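Telomerase reverse transcriptase (PDB 6ZDQ) probably elongates chromosome ends as a reverse transcriptase, adding simple telomeric repeats copied from a template within its RNA component. Local coordinates at residues 175-181 / 193-199; 202-207 / 231-235. All blocks are in the same frame, centred on the assembly; numbering follows the deposited sequence.

Contact 1: residues 175-181 / 193-199; sequences RSFWYIT and YFPQYLW
Three backbone hydrogen bonds join 175-181 to 193-199. Y179 and F194 form an antiparallel hydrogen-bonded pair: Y179 N gives a 2.7 Å bond to F194 O, and F194 N returns a longer one of 3.3 Å to Y179 O. Beyond the strands, Q196 N donates to F177 O at 2.7 Å, tying the first turn of one helix to the last residue of the other. Close to this bond the Q196 side chain, bent at chi2 (67°), brings NE2 to 3.0 Å from R175 O.

Aromatic contacts dominate the rest. The Y179 ring lies face to face on the five-membered ring of W199, centroids 3.9 Å apart and planes at 11°; with CG of Y179 anti to the backbone N (chi1 175°), the ring extends over the indole, and Y179 CE2 comes within 3.4 Å of W199 CZ2. I180 and Y193 share the other face of the hairpin, where I180 CG1 meets Y193 CD2 at 3.6 Å.

The arrangement is a two-stranded antiparallel beta hairpin set between two helices, 148-177 and 196-214, within the telomerase RNA-binding domain family region.

Contact 2: residues 202-207 / 231-235; sequences LYESWV and KIKLI
Y203 and L234 carry most of the contact between helix segment 202-207 and strand segment 231-235, whose short axes run at 105° to each other and pass 9.8 Å apart. The Y203 side chain leaves the helix with CG anti to the backbone N (chi1 -175°), which carries the ring toward the N-terminal part of the strand segment, where its hydroxyl meets the backbone of I232. There Y203 OH donates a hydrogen bond of 3.1 Å to I232 O. The acceptor lies at the edge of the phenol, near the ring plane, whereas the hydroxyl sits above the carbonyl plane of I232, 46° out of it, and so away from the usual lone-pair direction. One face of the same ring is covered by V207 CG2, centred over it from one turn further along the helix, so the phenol is held at its hydroxyl and on a face.

The L234 side chain sets off toward the helix and ends in two methyl groups that both find partners there. L234 CD1 packs 3.7 Å from Y203 CD1 and also reaches V207 CG2 at 4.2 Å and W206 CB at 4.1 Å. L234 CD2 lies against W206 CD1, 3.9 Å away. With CG of L234 anti to its carbonyl carbon and the chain extended beyond it, this branched end sits among Y203, W206 and V207. I232, whose CB also faces the helix, places that atom 4.2 Å from Y203 OH.

Helix 196-214 thus packs across strand 229-236 of the mixed five-stranded sheet. On one flank of that strand, F241 and V243 of strand 241-247 touch L234, and F241 meets the W206 ring edge to face; on the other, V439 of strand 436-440 touches both Y203 and I232.

Helix 196-214 takes part in both contacts: its first turn in contact 1, its middle in contact 2. The two adjoin directly, since W199 CH2 packs 3.6 Å from L234 CB and T181 OG1 lies 3.4 Å from I235 CD1, so strand 229-236 touches the hairpin as well as the helix. Contact 1 is partly buried, local in sequence and built on backbone hydrogen bonds and ring stacking. Contact 2 is buried and smaller, burying 260 Å² against 587 Å², and joins the helix to a separate sheet mainly through aliphatic groups beside aromatic rings, with a tyrosine hydroxyl supplying its hydrogen bond across the segments.

Contact 1: residues 175-181 / 193-199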
ATOM      1  N   ARG A 175      18.052  11.652  -3.552  1.00 87.08           N
ATOM      2  CA  ARG A 175      17.330  12.342  -4.617  1.00 83.30           C
ATOM      3  C   ARG A 175      18.273  12.866  -5.693  1.00 92.07           C
ATOM      4  O   ARG A 175      17.896  12.930  -6.869  1.00 96.35           O
ATOM      5  CB  ARG A 175      16.505  13.491  -4.037  1.00 98.99           C
ATOM      6  CG  ARG A 175      15.654  13.104  -2.841  1.00123.02           C
ATOM      7  CD  ARG A 175      15.013  14.324  -2.199  1.00113.37           C
ATOM      8  NE  ARG A 175      14.549  14.041  -0.843  1.00125.17           N
ATOM      9  CZ  ARG A 175      13.371  13.500  -0.553  1.00130.61           C
ATOM     10  NH1 ARG A 175      12.528  13.182  -1.526  1.00134.31           N
ATOM     11  NH2 ARG A 175      13.035  13.276   0.710  1.00103.40           N
ATOM     12  N   SER A 176      19.491  13.256  -5.309  1.00107.17           N
ATOM     13  CA  SER A 176      20.427  13.834  -6.270  1.00115.58           C
ATOM     14  C   SER A 176      20.806  12.835  -7.358  1.00101.53           C
ATOM     15  O   SER A 176      21.014  13.217  -8.515  1.00101.10           O
ATOM     16  CB  SER A 176      21.679  14.332  -5.548  1.00110.78           C
ATOM     17  OG  SER A 176      21.355  15.318  -4.583  1.00125.99           O
ATOM     18  N   PHE A 177      20.906  11.554  -7.006  1.00108.19           N
ATOM     19  CA  PHE A 177      21.349  10.530  -7.944  1.00 97.69           C
ATOM     20  C   PHE A 177      20.242   9.604  -8.426  1.00 85.68           C
ATOM     21  O   PHE A 177      20.297   9.149  -9.569  1.00 99.35           O
ATOM     22  CB  PHE A 177      22.462   9.682  -7.313  1.00 90.86           C
ATOM     23  CG  PHE A 177      23.690  10.468  -6.947  1.00 96.64           C
ATOM     24  CD1 PHE A 177      24.705  10.660  -7.869  1.00 86.14           C
ATOM     25  CD2 PHE A 177      23.830  11.013  -5.681  1.00 95.32           C
ATOM     26  CE1 PHE A 177      25.835  11.380  -7.536  1.00 86.33           C
ATOM     27  CE2 PHE A 177      24.960  11.735  -5.342  1.00 84.83           C
ATOM     28  CZ  PHE A 177      25.963  11.918  -6.272  1.00 85.10           C
ATOM     29  N   TRP A 178      19.235   9.322  -7.602  1.00103.10           N
ATOM     30  CA  TRP A 178      18.214   8.345  -7.949  1.00103.13           C
ATOM     31  C   TRP A 178      16.824   8.936  -7.778  1.00100.85           C
ATOM     32  O   TRP A 178      16.580   9.725  -6.860  1.00 87.01           O
ATOM     33  CB  TRP A 178      18.332   7.080  -7.091  1.00 84.48           C
ATOM     34  CG  TRP A 178      19.618   6.337  -7.264  1.00 94.56           C
ATOM     35  CD1 TRP A 178      19.940   5.472  -8.271  1.00 86.01           C
ATOM     36  CD2 TRP A 178      20.755   6.379  -6.394  1.00 90.17           C
ATOM     37  NE1 TRP A 178      21.209   4.979  -8.084  1.00 86.13           N
ATOM     38  CE2 TRP A 178      21.731   5.521  -6.939  1.00 84.82           C
ATOM     39  CE3 TRP A 178      21.043   7.063  -5.209  1.00 95.80           C
ATOM     40  CZ2 TRP A 178      22.973   5.329  -6.339  1.00 88.29           C
ATOM     41  CZ3 TRP A 178      22.277   6.872  -4.616  1.00111.42           C
ATOM     42  CH2 TRP A 178      23.226   6.011  -5.182  1.00 90.86           C
ATOM     43  N   TYR A 179      15.919   8.552  -8.676  1.00 86.76           N
ATOM     44  CA  TYR A 179      14.494   8.817  -8.514  1.00106.24           C
ATOM     45  C   TYR A 179      13.891   7.643  -7.751  1.00109.52           C
ATOM     46  O   TYR A 179      13.804   6.529  -8.278  1.00104.24           O
ATOM     47  CB  TYR A 179      13.813   9.006  -9.868  1.00100.28           C
ATOM     48  CG  TYR A 179      12.311   9.176  -9.781  1.00107.52           C
ATOM     49  CD1 TYR A 179      11.742  10.430  -9.600  1.00113.20           C
ATOM     50  CD2 TYR A 179      11.461   8.081  -9.880  1.00101.85           C
ATOM     51  CE1 TYR A 179      10.369  10.588  -9.520  1.00104.71           C
ATOM     52  CE2 TYR A 179      10.090   8.230  -9.799  1.00 99.18           C
ATOM     53  CZ  TYR A 179       9.549   9.484  -9.620  1.00105.06           C
ATOM     54  OH  TYR A 179       8.183   9.634  -9.541  1.00113.96           O
ATOM     55  N   ILE A 180      13.477   7.889  -6.513  1.00 86.07           N
ATOM     56  CA  ILE A 180      12.959   6.840  -5.644  1.00 85.66           C
ATOM     57  C   ILE A 180      11.445   6.785  -5.792  1.00101.36           C
ATOM     58  O   ILE A 180      10.760   7.805  -5.645  1.00114.49           O
ATOM     59  CB  ILE A 180      13.364   7.085  -4.181  1.00 83.86           C
ATOM     60  CG1 ILE A 180      14.856   7.412  -4.079  1.00 88.77           C
ATOM     61  CG2 ILE A 180      13.042   5.871  -3.332  1.00 83.91           C
ATOM     62  CD1 ILE A 180      15.157   8.893  -3.946  1.00 88.85           C
ATOM     63  N   THR A 181      10.919   5.597  -6.084  1.00 98.14           N
ATOM     64  CA  THR A 181       9.488   5.417  -6.269  1.00103.81           C
ATOM     65  C   THR A 181       9.069   4.056  -5.732  1.00110.46           C
ATOM     66  O   THR A 181       9.875   3.130  -5.621  1.00112.35           O
ATOM     67  CB  THR A 181       9.082   5.539  -7.746  1.00106.08           C
ATOM     68  OG1 THR A 181       7.668   5.339  -7.873  1.00110.32           O
ATOM     69  CG2 THR A 181       9.815   4.506  -8.591  1.00 94.76           C
ATOM     70  N   TYR A 193      15.151   2.171  -7.139  1.00101.70           N
ATOM     71  CA  TYR A 193      16.058   3.312  -7.248  1.00 86.35           C
ATOM     72  C   TYR A 193      16.524   3.411  -8.699  1.00 88.43           C
ATOM     73  O   TYR A 193      17.506   2.783  -9.098  1.00109.98           O
ATOM     74  CB  TYR A 193      17.233   3.166  -6.286  1.00 85.45           C
ATOM     75  CG  TYR A 193      16.836   3.218  -4.828  1.00 96.15           C
ATOM     76  CD1 TYR A 193      16.408   2.075  -4.164  1.00 91.66           C
ATOM     77  CD2 TYR A 193      16.889   4.409  -4.116  1.00 93.12           C
ATOM     78  CE1 TYR A 193      16.043   2.117  -2.831  1.00 84.23           C
ATOM     79  CE2 TYR A 193      16.526   4.461  -2.784  1.00 88.10           C
ATOM     80  CZ  TYR A 193      16.105   3.314  -2.147  1.00 86.97           C
ATOM     81  OH  TYR A 193      15.743   3.362  -0.819  1.00 86.48           O
ATOM     82  N   PHE A 194      15.812   4.209  -9.486  1.00 87.90           N
ATOM     83  CA  PHE A 194      16.189   4.438 -10.878  1.00 96.50           C
ATOM     84  C   PHE A 194      17.157   5.611 -10.966  1.00104.13           C
ATOM     85  O   PHE A 194      16.887   6.670 -10.388  1.00115.77           O
ATOM     86  CB  PHE A 194      14.962   4.717 -11.737  1.00 90.08           C
ATOM     87  CG  PHE A 194      14.095   3.513 -11.960  1.00106.15           C
ATOM     88  CD1 PHE A 194      14.383   2.619 -12.978  1.00107.29           C
ATOM     89  CD2 PHE A 194      12.997   3.272 -11.152  1.00 96.73           C
ATOM     90  CE1 PHE A 194      13.591   1.507 -13.186  1.00119.47           C
ATOM     91  CE2 PHE A 194      12.199   2.160 -11.359  1.00102.49           C
ATOM     92  CZ  PHE A 194      12.498   1.278 -12.376  1.00101.85           C
ATOM     93  N   PRO A 195      18.291   5.457 -11.651  1.00102.45           N
ATOM     94  CA  PRO A 195      19.220   6.583 -11.806  1.00105.96           C
ATOM     95  C   PRO A 195      18.529   7.789 -12.426  1.00 94.40           C
ATOM     96  O   PRO A 195      17.725   7.661 -13.350  1.00 99.54           O
ATOM     97  CB  PRO A 195      20.305   6.018 -12.728  1.00 91.18           C
ATOM     98  CG  PRO A 195      20.276   4.548 -12.471  1.00 91.37           C
ATOM     99  CD  PRO A 195      18.827   4.215 -12.233  1.00103.38           C
ATOM    100  N   GLN A 196      18.861   8.973 -11.901  1.00 91.58           N
ATOM    101  CA  GLN A 196      18.130  10.183 -12.264  1.00 94.43           C
ATOM    102  C   GLN A 196      18.241  10.484 -13.755  1.00103.15           C
ATOM    103  O   GLN A 196      17.242  10.826 -14.399  1.00127.76           O
ATOM    104  CB  GLN A 196      18.636  11.364 -11.437  1.00 89.28           C
ATOM    105  CG  GLN A 196      17.656  12.524 -11.353  1.00 96.66           C
ATOM    106  CD  GLN A 196      16.406  12.177 -10.568  1.00 97.87           C
ATOM    107  OE1 GLN A 196      15.287  12.334 -11.058  1.00129.07           O
ATOM    108  NE2 GLN A 196      16.588  11.711  -9.338  1.00 87.12           N
ATOM    109  N   TYR A 197      19.445  10.375 -14.322  1.00 99.62           N
ATOM    110  CA  TYR A 197      19.602  10.636 -15.749  1.00115.76           C
ATOM    111  C   TYR A 197      18.866   9.603 -16.594  1.00112.89           C
ATOM    112  O   TYR A 197      18.340   9.938 -17.660  1.00126.49           O
ATOM    113  CB  TYR A 197      21.085  10.687 -16.124  1.00 96.33           C
ATOM    114  CG  TYR A 197      21.778   9.345 -16.140  1.00 96.45           C
ATOM    115  CD1 TYR A 197      22.169   8.730 -14.959  1.00114.39           C
ATOM    116  CD2 TYR A 197      22.054   8.701 -17.338  1.00 98.59           C
ATOM    117  CE1 TYR A 197      22.809   7.503 -14.972  1.00125.81           C
ATOM    118  CE2 TYR A 197      22.692   7.478 -17.361  1.00105.91           C
ATOM    119  CZ  TYR A 197      23.067   6.882 -16.175  1.00114.67           C
ATOM    120  OH  TYR A 197      23.702   5.662 -16.192  1.00102.81           O
ATOM    121  N   LEU A 198      18.818   8.346 -16.141  1.00118.66           N
ATOM    122  CA  LEU A 198      18.078   7.324 -16.876  1.00107.60           C
ATOM    123  C   LEU A 198      16.573   7.544 -16.771  1.00123.72           C
ATOM    124  O   LEU A 198      15.837   7.303 -17.734  1.00127.12           O
ATOM    125  CB  LEU A 198      18.449   5.933 -16.363  1.00111.57           C
ATOM    126  CG  LEU A 198      19.830   5.399 -16.741  1.00111.59           C
ATOM    127  CD1 LEU A 198      20.053   4.017 -16.145  1.00112.62           C
ATOM    128  CD2 LEU A 198      19.986   5.364 -18.251  1.00131.34           C
ATOM    129  N   TRP A 199      16.098   7.994 -15.605  1.00120.43           N
ATOM    130  CA  TRP A 199      14.659   8.138 -15.389  1.00 97.59           C
ATOM    131  C   TRP A 199      14.047   9.168 -16.329  1.00112.52           C
ATOM    132  O   TRP A 199      12.955   8.951 -16.866  1.00113.29           O
ATOM    133  CB  TRP A 199      14.375   8.513 -13.934  1.00105.29           C
ATOM    134  CG  TRP A 199      12.936   8.873 -13.689  1.00126.29           C
ATOM    135  CD1 TRP A 199      12.405  10.129 -13.623  1.00117.61           C
ATOM    136  CD2 TRP A 199      11.844   7.965 -13.494  1.00 99.24           C
ATOM    137  NE1 TRP A 199      11.052  10.059 -13.393  1.00 92.02           N
ATOM    138  CE2 TRP A 199      10.683   8.743 -13.309  1.00100.58           C
ATOM    139  CE3 TRP A 199      11.737   6.572 -13.454  1.00102.75           C
ATOM    140  CZ2 TRP A 199       9.431   8.173 -13.089  1.00124.52           C
ATOM    141  CZ3 TRP A 199      10.492   6.007 -13.233  1.00105.70           C
ATOM    142  CH2 TRP A 199       9.355   6.807 -13.053  1.00120.97           C
TER

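Contact 2: residues 202-207 / 231-235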
ATOM      1  N   LEU A 202      13.365   7.546 -19.576  1.00118.30           N
ATOM      2  CA  LEU A 202      12.221   6.643 -19.476  1.00 99.81           C
ATOM      3  C   LEU A 202      10.914   7.413 -19.336  1.00107.77           C
ATOM      4  O   LEU A 202       9.911   7.073 -19.976  1.00107.31           O
ATOM      5  CB  LEU A 202      12.408   5.690 -18.295  1.00 98.27           C
ATOM      6  CG  LEU A 202      13.505   4.635 -18.438  1.00 98.87           C
ATOM      7  CD1 LEU A 202      13.734   3.932 -17.114  1.00105.84           C
ATOM      8  CD2 LEU A 202      13.138   3.636 -19.521  1.00100.99           C
ATOM      9  N   TYR A 203      10.904   8.447 -18.491  1.00 99.80           N
ATOM     10  CA  TYR A 203       9.699   9.248 -18.295  1.00 98.22           C
ATOM     11  C   TYR A 203       9.262   9.914 -19.593  1.00113.79           C
ATOM     12  O   TYR A 203       8.100   9.800 -20.002  1.00117.26           O
ATOM     13  CB  TYR A 203       9.944  10.294 -17.205  1.00 98.41           C
ATOM     14  CG  TYR A 203       8.727  11.112 -16.826  1.00102.33           C
ATOM     15  CD1 TYR A 203       7.860  10.681 -15.831  1.00105.69           C
ATOM     16  CD2 TYR A 203       8.455  12.322 -17.453  1.00108.68           C
ATOM     17  CE1 TYR A 203       6.752  11.426 -15.476  1.00100.76           C
ATOM     18  CE2 TYR A 203       7.347  13.074 -17.106  1.00117.56           C
ATOM     19  CZ  TYR A 203       6.501  12.622 -16.117  1.00106.73           C
ATOM     20  OH  TYR A 203       5.400  13.369 -15.768  1.00130.80           O
ATOM     21  N   GLU A 204      10.185  10.613 -20.260  1.00129.14           N
ATOM     22  CA  GLU A 204       9.848  11.298 -21.505  1.00137.47           C
ATOM     23  C   GLU A 204       9.348  10.320 -22.560  1.00136.22           C
ATOM     24  O   GLU A 204       8.367  10.598 -23.260  1.00142.41           O
ATOM     25  CB  GLU A 204      11.066  12.071 -22.018  1.00132.72           C
ATOM     26  CG  GLU A 204      10.920  12.641 -23.425  1.00149.89           C
ATOM     27  CD  GLU A 204       9.998  13.846 -23.492  1.00168.38           C
ATOM     28  OE1 GLU A 204       9.591  14.217 -24.613  1.00158.07           O
ATOM     29  OE2 GLU A 204       9.683  14.424 -22.430  1.00169.15           O
ATOM     30  N   SER A 205      10.010   9.168 -22.689  1.00125.94           N
ATOM     31  CA  SER A 205       9.607   8.178 -23.685  1.00122.66           C
ATOM     32  C   SER A 205       8.208   7.643 -23.403  1.00108.43           C
ATOM     33  O   SER A 205       7.343   7.633 -24.287  1.00119.03           O
ATOM     34  CB  SER A 205      10.622   7.036 -23.725  1.00110.87           C
ATOM     35  OG  SER A 205      10.190   5.989 -24.578  1.00114.66           O
ATOM     36  N   TRP A 206       7.970   7.177 -22.175  1.00104.30           N
ATOM     37  CA  TRP A 206       6.709   6.512 -21.865  1.00118.26           C
ATOM     38  C   TRP A 206       5.533   7.484 -21.912  1.00124.09           C
ATOM     39  O   TRP A 206       4.487   7.178 -22.495  1.00117.33           O
ATOM     40  CB  TRP A 206       6.795   5.837 -20.496  1.00103.64           C
ATOM     41  CG  TRP A 206       5.745   4.790 -20.291  1.00122.08           C
ATOM     42  CD1 TRP A 206       4.475   4.980 -19.829  1.00121.77           C
ATOM     43  CD2 TRP A 206       5.871   3.386 -20.550  1.00119.61           C
ATOM     44  NE1 TRP A 206       3.804   3.782 -19.783  1.00105.81           N
ATOM     45  CE2 TRP A 206       4.640   2.788 -20.219  1.00114.55           C
ATOM     46  CE3 TRP A 206       6.906   2.578 -21.029  1.00108.75           C
ATOM     47  CZ2 TRP A 206       4.415   1.419 -20.350  1.00113.62           C
ATOM     48  CZ3 TRP A 206       6.682   1.219 -21.159  1.00122.69           C
ATOM     49  CH2 TRP A 206       5.447   0.654 -20.822  1.00126.90           C
ATOM     50  N   VAL A 207       5.685   8.659 -21.295  1.00123.80           N
ATOM     51  CA  VAL A 207       4.578   9.608 -21.212  1.00115.92           C
ATOM     52  C   VAL A 207       4.194  10.118 -22.597  1.00122.34           C
ATOM     53  O   VAL A 207       3.006  10.265 -22.909  1.00127.12           O
ATOM     54  CB  VAL A 207       4.930  10.760 -20.253  1.00112.36           C
ATOM     55  CG1 VAL A 207       3.828  11.811 -20.252  1.00103.52           C
ATOM     56  CG2 VAL A 207       5.153  10.228 -18.846  1.00100.63           C
ATOM     57  N   LYS A 231      -0.926  15.349 -10.719  1.00143.30           N
ATOM     58  CA  LYS A 231       0.463  15.315 -11.166  1.00115.07           C
ATOM     59  C   LYS A 231       0.750  13.933 -11.735  1.00107.19           C
ATOM     60  O   LYS A 231       0.665  12.933 -11.016  1.00120.06           O
ATOM     61  CB  LYS A 231       1.420  15.647 -10.016  1.00112.09           C
ATOM     62  CG  LYS A 231       2.667  16.413 -10.440  1.00127.53           C
ATOM     63  CD  LYS A 231       3.204  17.280  -9.304  1.00123.10           C
ATOM     64  CE  LYS A 231       3.848  16.448  -8.206  1.00120.57           C
ATOM     65  NZ  LYS A 231       5.147  15.863  -8.641  1.00128.72           N
ATOM     66  N   ILE A 232       1.079  13.880 -13.025  1.00102.05           N
ATOM     67  CA  ILE A 232       1.306  12.606 -13.698  1.00127.02           C
ATOM     68  C   ILE A 232       2.621  12.005 -13.216  1.00107.74           C
ATOM     69  O   ILE A 232       3.678  12.641 -13.298  1.00100.37           O
ATOM     70  CB  ILE A 232       1.298  12.783 -15.221  1.00120.42           C
ATOM     71  CG1 ILE A 232      -0.062  13.315 -15.680  1.00113.55           C
ATOM     72  CG2 ILE A 232       1.625  11.468 -15.915  1.00100.03           C
ATOM     73  CD1 ILE A 232      -0.175  13.496 -17.176  1.00111.25           C
ATOM     74  N   LYS A 233       2.556  10.777 -12.705  1.00 98.53           N
ATOM     75  CA  LYS A 233       3.728  10.039 -12.260  1.00104.22           C
ATOM     76  C   LYS A 233       3.665   8.615 -12.797  1.00111.15           C
ATOM     77  O   LYS A 233       2.609   8.133 -13.214  1.00119.88           O
ATOM     78  CB  LYS A 233       3.837  10.033 -10.729  1.00106.81           C
ATOM     79  CG  LYS A 233       4.030  11.414 -10.117  1.00101.19           C
ATOM     80  CD  LYS A 233       4.151  11.340  -8.602  1.00131.62           C
ATOM     81  CE  LYS A 233       4.359  12.719  -7.992  1.00137.71           C
ATOM     82  NZ  LYS A 233       4.441  12.676  -6.505  1.00131.15           N
ATOM     83  N   LEU A 234       4.814   7.942 -12.787  1.00 94.45           N
ATOM     84  CA  LEU A 234       4.945   6.594 -13.322  1.00 97.83           C
ATOM     85  C   LEU A 234       5.251   5.598 -12.209  1.00107.28           C
ATOM     86  O   LEU A 234       6.048   5.881 -11.308  1.00 92.80           O
ATOM     87  CB  LEU A 234       6.042   6.531 -14.390  1.00109.44           C
ATOM     88  CG  LEU A 234       5.767   7.291 -15.690  1.00 96.59           C
ATOM     89  CD1 LEU A 234       6.965   7.214 -16.618  1.00 97.03           C
ATOM     90  CD2 LEU A 234       4.523   6.747 -16.373  1.00114.52           C
ATOM     91  N   ILE A 235       4.613   4.432 -12.283  1.00 95.04           N
ATOM     92  CA  ILE A 235       4.814   3.348 -11.321  1.00103.40           C
ATOM     93  C   ILE A 235       5.108   2.055 -12.078  1.00103.97           C
ATOM     94  O   ILE A 235       4.226   1.538 -12.780  1.00134.00           O
ATOM     95  CB  ILE A 235       3.591   3.180 -10.404  1.00 95.21           C
ATOM     96  CG1 ILE A 235       3.305   4.475  -9.640  1.00 94.40           C
ATOM     97  CG2 ILE A 235       3.810   2.035  -9.431  1.00 95.21           C
ATOM     98  CD1 ILE A 235       4.390   4.858  -8.659  1.00 92.78           C
TER